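Local coordinates for protein prephenate dehydrogenase (Corynebacterium glutamicum ATCC 13032, PDB 3KTD) that probably catalyses the NAD(P)+-dependent oxidative decarboxylation of prephenate, a step in tyrosine biosynthesis, at residues A[20-25]-A[139-144]; A[116-121]-A[158-163]. All coordinates share one frame; numbering follows the deposited sequence.

Interaction 1. Residues A[20-25]-A[139-144]; sequences GGSLLR and DGLFKR
Ser22 and Asp139 are the closest CA pair, 6.0 Å apart, where an irregular loop passes one flank of a helix. The helix, 18-29, follows strand 11-14 in the Rossmann-type nucleotide-binding domain, and Gly20 fits the last glycine of a GxGxxG pattern, consistent with the dinucleotide-binding turn of this fold. Residues 139-144 belong to the loop between strands 120-125 and 146-149. No hydrogen bond joins the two segments directly; Asp26, one residue past 20-25, accepts from Gly140 N through OD1. Leu141 and Phe142 both leave the backbone toward the helix. Leu141 CD2 meets Ser22 OG at 3.7 Å, and the same methyl lies over one face of the neighbouring Phe142 ring, offset toward its rim. The hydroxyl itself is engaged by Leu18 O, within the helix, and Met138 N, just ahead of 139-144 in the same loop. Phe142 has CG beside its own backbone N (chi1 -54°), and its CE2 corner reaches the helix, 3.9 Å from Leu23 N, which lies at the ring edge near its plane. Ser22 CB approaches the same CE2 obliquely at 4.0 Å, and Leu23 CB adds a looser apolar contact. Farther round, Trp147 meets the Phe142 ring. At the outer end, Arg25 and Asp139 cross at about a right angle without forming a salt bridge: Arg25 NE bonds to Ser137 OG and NH1 pairs with Glu50. The Asp139 carboxylate instead rests against the arginine's aliphatic stem, OD2 lying 3.6 Å from Arg25 CB and 3.7 Å from Arg25 CD.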
# COMPACT_ATOMS: atom_id res chain seq x y z
N GLY A 20 15.00 8.14 -18.47
CA GLY A 20 16.08 8.60 -19.35
C GLY A 20 16.68 9.93 -18.94
O GLY A 20 17.89 10.10 -18.90
N GLY A 21 15.80 10.89 -18.62
CA GLY A 21 16.23 12.21 -18.21
C GLY A 21 17.02 12.17 -16.92
O GLY A 21 18.11 12.76 -16.83
N SER A 22 16.46 11.47 -15.94
CA SER A 22 17.12 11.25 -14.65
C SER A 22 18.49 10.59 -14.80
O SER A 22 19.40 10.85 -14.02
CB SER A 22 16.26 10.35 -13.76
OG SER A 22 15.11 11.03 -13.33
N LEU A 23 18.60 9.70 -15.78
CA LEU A 23 19.85 9.02 -16.06
C LEU A 23 20.84 10.03 -16.65
O LEU A 23 21.99 10.06 -16.25
CB LEU A 23 19.61 7.86 -17.03
CG LEU A 23 20.82 7.01 -17.43
CD1 LEU A 23 21.35 6.21 -16.24
CD2 LEU A 23 20.44 6.08 -18.57
N LEU A 24 20.38 10.86 -17.58
CA LEU A 24 21.24 11.86 -18.21
C LEU A 24 21.77 12.80 -17.15
O LEU A 24 22.97 13.13 -17.14
CB LEU A 24 20.47 12.67 -19.26
CG LEU A 24 21.19 13.84 -19.95
CD1 LEU A 24 22.15 13.35 -20.99
CD2 LEU A 24 20.19 14.78 -20.59
N ARG A 25 20.89 13.23 -16.25
CA ARG A 25 21.27 14.17 -15.20
C ARG A 25 22.29 13.57 -14.23
O ARG A 25 23.28 14.24 -13.90
CB ARG A 25 20.05 14.65 -14.41
CG ARG A 25 19.11 15.61 -15.12
CD ARG A 25 17.92 15.93 -14.21
NE ARG A 25 16.99 16.92 -14.74
CZ ARG A 25 17.20 18.24 -14.76
NH1 ARG A 25 18.34 18.75 -14.30
NH2 ARG A 25 16.28 19.05 -15.27
N ASP A 139 17.29 14.34 -9.84
CA ASP A 139 18.62 13.89 -9.42
C ASP A 139 18.51 12.76 -8.40
O ASP A 139 17.57 12.70 -7.61
CB ASP A 139 19.42 15.05 -8.82
CG ASP A 139 19.80 16.10 -9.85
OD1 ASP A 139 20.01 17.26 -9.48
OD2 ASP A 139 19.89 15.76 -11.04
N GLY A 140 19.48 11.85 -8.44
CA GLY A 140 19.56 10.75 -7.48
C GLY A 140 18.37 9.82 -7.40
O GLY A 140 18.12 9.25 -6.35
N LEU A 141 17.66 9.64 -8.51
CA LEU A 141 16.51 8.73 -8.55
C LEU A 141 16.91 7.29 -8.24
O LEU A 141 16.17 6.56 -7.58
CB LEU A 141 15.83 8.78 -9.92
CG LEU A 141 14.69 7.79 -10.17
CD1 LEU A 141 13.50 8.09 -9.27
CD2 LEU A 141 14.28 7.81 -11.63
N PHE A 142 18.08 6.91 -8.72
CA PHE A 142 18.55 5.53 -8.66
C PHE A 142 19.41 5.20 -7.44
O PHE A 142 19.79 4.04 -7.26
CB PHE A 142 19.34 5.22 -9.93
CG PHE A 142 18.59 5.52 -11.19
CD1 PHE A 142 17.56 4.67 -11.61
CD2 PHE A 142 18.88 6.64 -11.94
CE1 PHE A 142 16.85 4.95 -12.77
CE2 PHE A 142 18.19 6.92 -13.10
CZ PHE A 142 17.17 6.08 -13.52
N LYS A 143 19.73 6.20 -6.62
CA LYS A 143 20.56 5.96 -5.44
C LYS A 143 19.88 4.92 -4.56
O LYS A 143 18.71 5.08 -4.17
CB LYS A 143 20.82 7.26 -4.67
N ARG A 144 20.60 3.83 -4.30
CA ARG A 144 20.12 2.73 -3.46
C ARG A 144 18.86 2.05 -4.03
O ARG A 144 18.16 1.33 -3.30
CB ARG A 144 19.90 3.19 -2.00
CG ARG A 144 21.17 3.72 -1.28

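Interaction 2. Residues A[116-121]-A[158-163]; sequences MQHRYV and TDINST
Thr163 OG1 sits between two groups: it bonds to Asn161 OD1 at 2.7 Å and accepts a weak bond from Arg119 NH1 across the contact at 3.2 Å. Asn161 OD1 also takes a weak capping bond from Thr163 N, so the asparagine at the N-cap position holds both the threonine hydroxyl and the first turn of helix 162-177. The arginine chain bends at chi2 (-73°), turning its guanidinium back so that NH1 also reaches His118 O, 2.9 Å away and well above that carbonyl's plane; NH2 goes on to Asn94 OD1. NH1 thus bridges His118 O and, weakly, the hydroxyl at the helix start. Earlier in the second segment, the His118 ring meets the loop. Its NE2 gives a weak, bent bond to Asp159 O, 3.1 Å away and close to the ring plane at the edge, while Thr158 CG2 lies over one face, offset toward the rim. Ile160 CG2 comes obliquely to His118 CD2 at 3.9 Å. The same Thr158 methyl touches Gln117 CG at 3.7 Å, whereas the threonine hydroxyl turns to Asp156. All of this lies near the surface. It joins the turn between helix 105-113 and strand 120-125 to the N-terminal end of helix 162-177, where Asn161 forms an N-cap at the surface of the Rossmann-type domain.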
# COMPACT_ATOMS: atom_id res chain seq x y z
N MSE A 116 19.56 -9.17 -32.99
CA MSE A 116 20.33 -8.12 -32.32
C MSE A 116 20.85 -8.58 -30.96
O MSE A 116 21.45 -7.79 -30.24
CB MSE A 116 19.47 -6.87 -32.17
CG MSE A 116 19.03 -6.25 -33.50
SE MSE A 116 17.67 -4.85 -33.35
CE MSE A 116 18.74 -3.42 -32.58
N GLN A 117 20.66 -9.86 -30.64
CA GLN A 117 21.07 -10.39 -29.34
C GLN A 117 22.58 -10.32 -29.06
O GLN A 117 22.99 -10.32 -27.91
CB GLN A 117 20.52 -11.80 -29.07
CG GLN A 117 20.91 -12.87 -30.07
CD GLN A 117 19.95 -12.96 -31.23
OE1 GLN A 117 19.41 -11.96 -31.66
NE2 GLN A 117 19.75 -14.17 -31.74
N HIS A 118 23.40 -10.25 -30.09
CA HIS A 118 24.84 -10.13 -29.89
C HIS A 118 25.26 -8.72 -29.43
O HIS A 118 26.41 -8.52 -29.06
CB HIS A 118 25.61 -10.56 -31.16
CG HIS A 118 25.52 -12.03 -31.45
ND1 HIS A 118 24.60 -12.57 -32.32
CD2 HIS A 118 26.22 -13.08 -30.96
CE1 HIS A 118 24.74 -13.88 -32.37
NE2 HIS A 118 25.72 -14.22 -31.54
N ARG A 119 24.34 -7.76 -29.41
CA ARG A 119 24.65 -6.38 -28.98
C ARG A 119 23.76 -5.84 -27.85
O ARG A 119 23.87 -4.67 -27.49
CB ARG A 119 24.54 -5.45 -30.19
CG ARG A 119 25.56 -5.71 -31.28
CD ARG A 119 26.94 -5.24 -30.85
NE ARG A 119 27.97 -5.63 -31.82
CZ ARG A 119 28.73 -6.72 -31.73
NH1 ARG A 119 28.62 -7.56 -30.70
NH2 ARG A 119 29.61 -6.97 -32.68
N TYR A 120 22.92 -6.69 -27.26
CA TYR A 120 21.90 -6.27 -26.30
C TYR A 120 22.14 -6.73 -24.88
O TYR A 120 22.52 -7.88 -24.64
CB TYR A 120 20.55 -6.82 -26.76
CG TYR A 120 19.40 -6.66 -25.77
CD1 TYR A 120 18.94 -5.40 -25.41
CD2 TYR A 120 18.75 -7.77 -25.25
CE1 TYR A 120 17.88 -5.25 -24.53
CE2 TYR A 120 17.69 -7.64 -24.38
CZ TYR A 120 17.26 -6.38 -24.02
OH TYR A 120 16.21 -6.26 -23.14
N VAL A 121 21.93 -5.83 -23.93
CA VAL A 121 21.90 -6.21 -22.53
C VAL A 121 20.64 -5.62 -21.89
O VAL A 121 20.50 -4.41 -21.75
CB VAL A 121 23.13 -5.75 -21.77
CG1 VAL A 121 23.04 -6.25 -20.31
CG2 VAL A 121 24.39 -6.27 -22.48
N THR A 158 22.43 -18.54 -27.39
CA THR A 158 23.12 -17.46 -28.07
C THR A 158 24.62 -17.72 -28.01
O THR A 158 25.14 -18.08 -26.95
CB THR A 158 22.85 -16.10 -27.44
OG1 THR A 158 21.45 -15.95 -27.23
CG2 THR A 158 23.36 -14.98 -28.35
N ASP A 159 25.30 -17.51 -29.13
CA ASP A 159 26.73 -17.80 -29.26
C ASP A 159 27.52 -16.49 -29.22
O ASP A 159 27.92 -15.96 -30.26
CB ASP A 159 26.95 -18.55 -30.59
CG ASP A 159 28.24 -19.36 -30.62
OD1 ASP A 159 28.95 -19.44 -29.59
OD2 ASP A 159 28.54 -19.93 -31.70
N ILE A 160 27.74 -15.97 -28.02
CA ILE A 160 28.38 -14.65 -27.87
C ILE A 160 29.88 -14.74 -27.63
O ILE A 160 30.40 -15.78 -27.25
CB ILE A 160 27.69 -13.78 -26.77
CG1 ILE A 160 27.83 -14.38 -25.36
CG2 ILE A 160 26.23 -13.58 -27.09
CD1 ILE A 160 29.21 -14.22 -24.75
N ASN A 161 30.57 -13.62 -27.85
CA ASN A 161 32.01 -13.51 -27.64
C ASN A 161 32.34 -12.32 -26.72
O ASN A 161 31.44 -11.73 -26.12
CB ASN A 161 32.74 -13.43 -28.99
CG ASN A 161 32.44 -12.14 -29.73
OD1 ASN A 161 31.70 -11.28 -29.25
ND2 ASN A 161 33.02 -12.01 -30.92
N SER A 162 33.62 -11.95 -26.64
CA SER A 162 34.08 -10.91 -25.71
C SER A 162 33.43 -9.53 -25.88
O SER A 162 33.28 -8.79 -24.90
CB SER A 162 35.60 -10.77 -25.77
OG SER A 162 36.00 -10.05 -26.93
N THR A 163 33.06 -9.17 -27.11
CA THR A 163 32.45 -7.86 -27.35
C THR A 163 31.15 -7.73 -26.55
O THR A 163 30.86 -6.66 -26.02
CB THR A 163 32.21 -7.61 -28.85
OG1 THR A 163 31.35 -8.62 -29.37
CG2 THR A 163 33.52 -7.61 -29.63

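How the interactions relate
From the N terminus, the chain passes through strand 11-14 into helix 18-29, where the first half of interaction 1 lies. It then builds most of the parallel strands of the large mixed sheet before 116-121, the first half of interaction 2, leads into strand 120-125. The next loop brings 139-144 back to the early helix, closing interaction 1; strand 146-149 and a further loop follow, and 158-163 closes interaction 2 at the start of helix 162-177. The segments therefore alternate, and the two closures cross rather than nest. Their centres are 27 Å apart and they do not touch: one ties down the loop after strand 120-125, the other the turn before it.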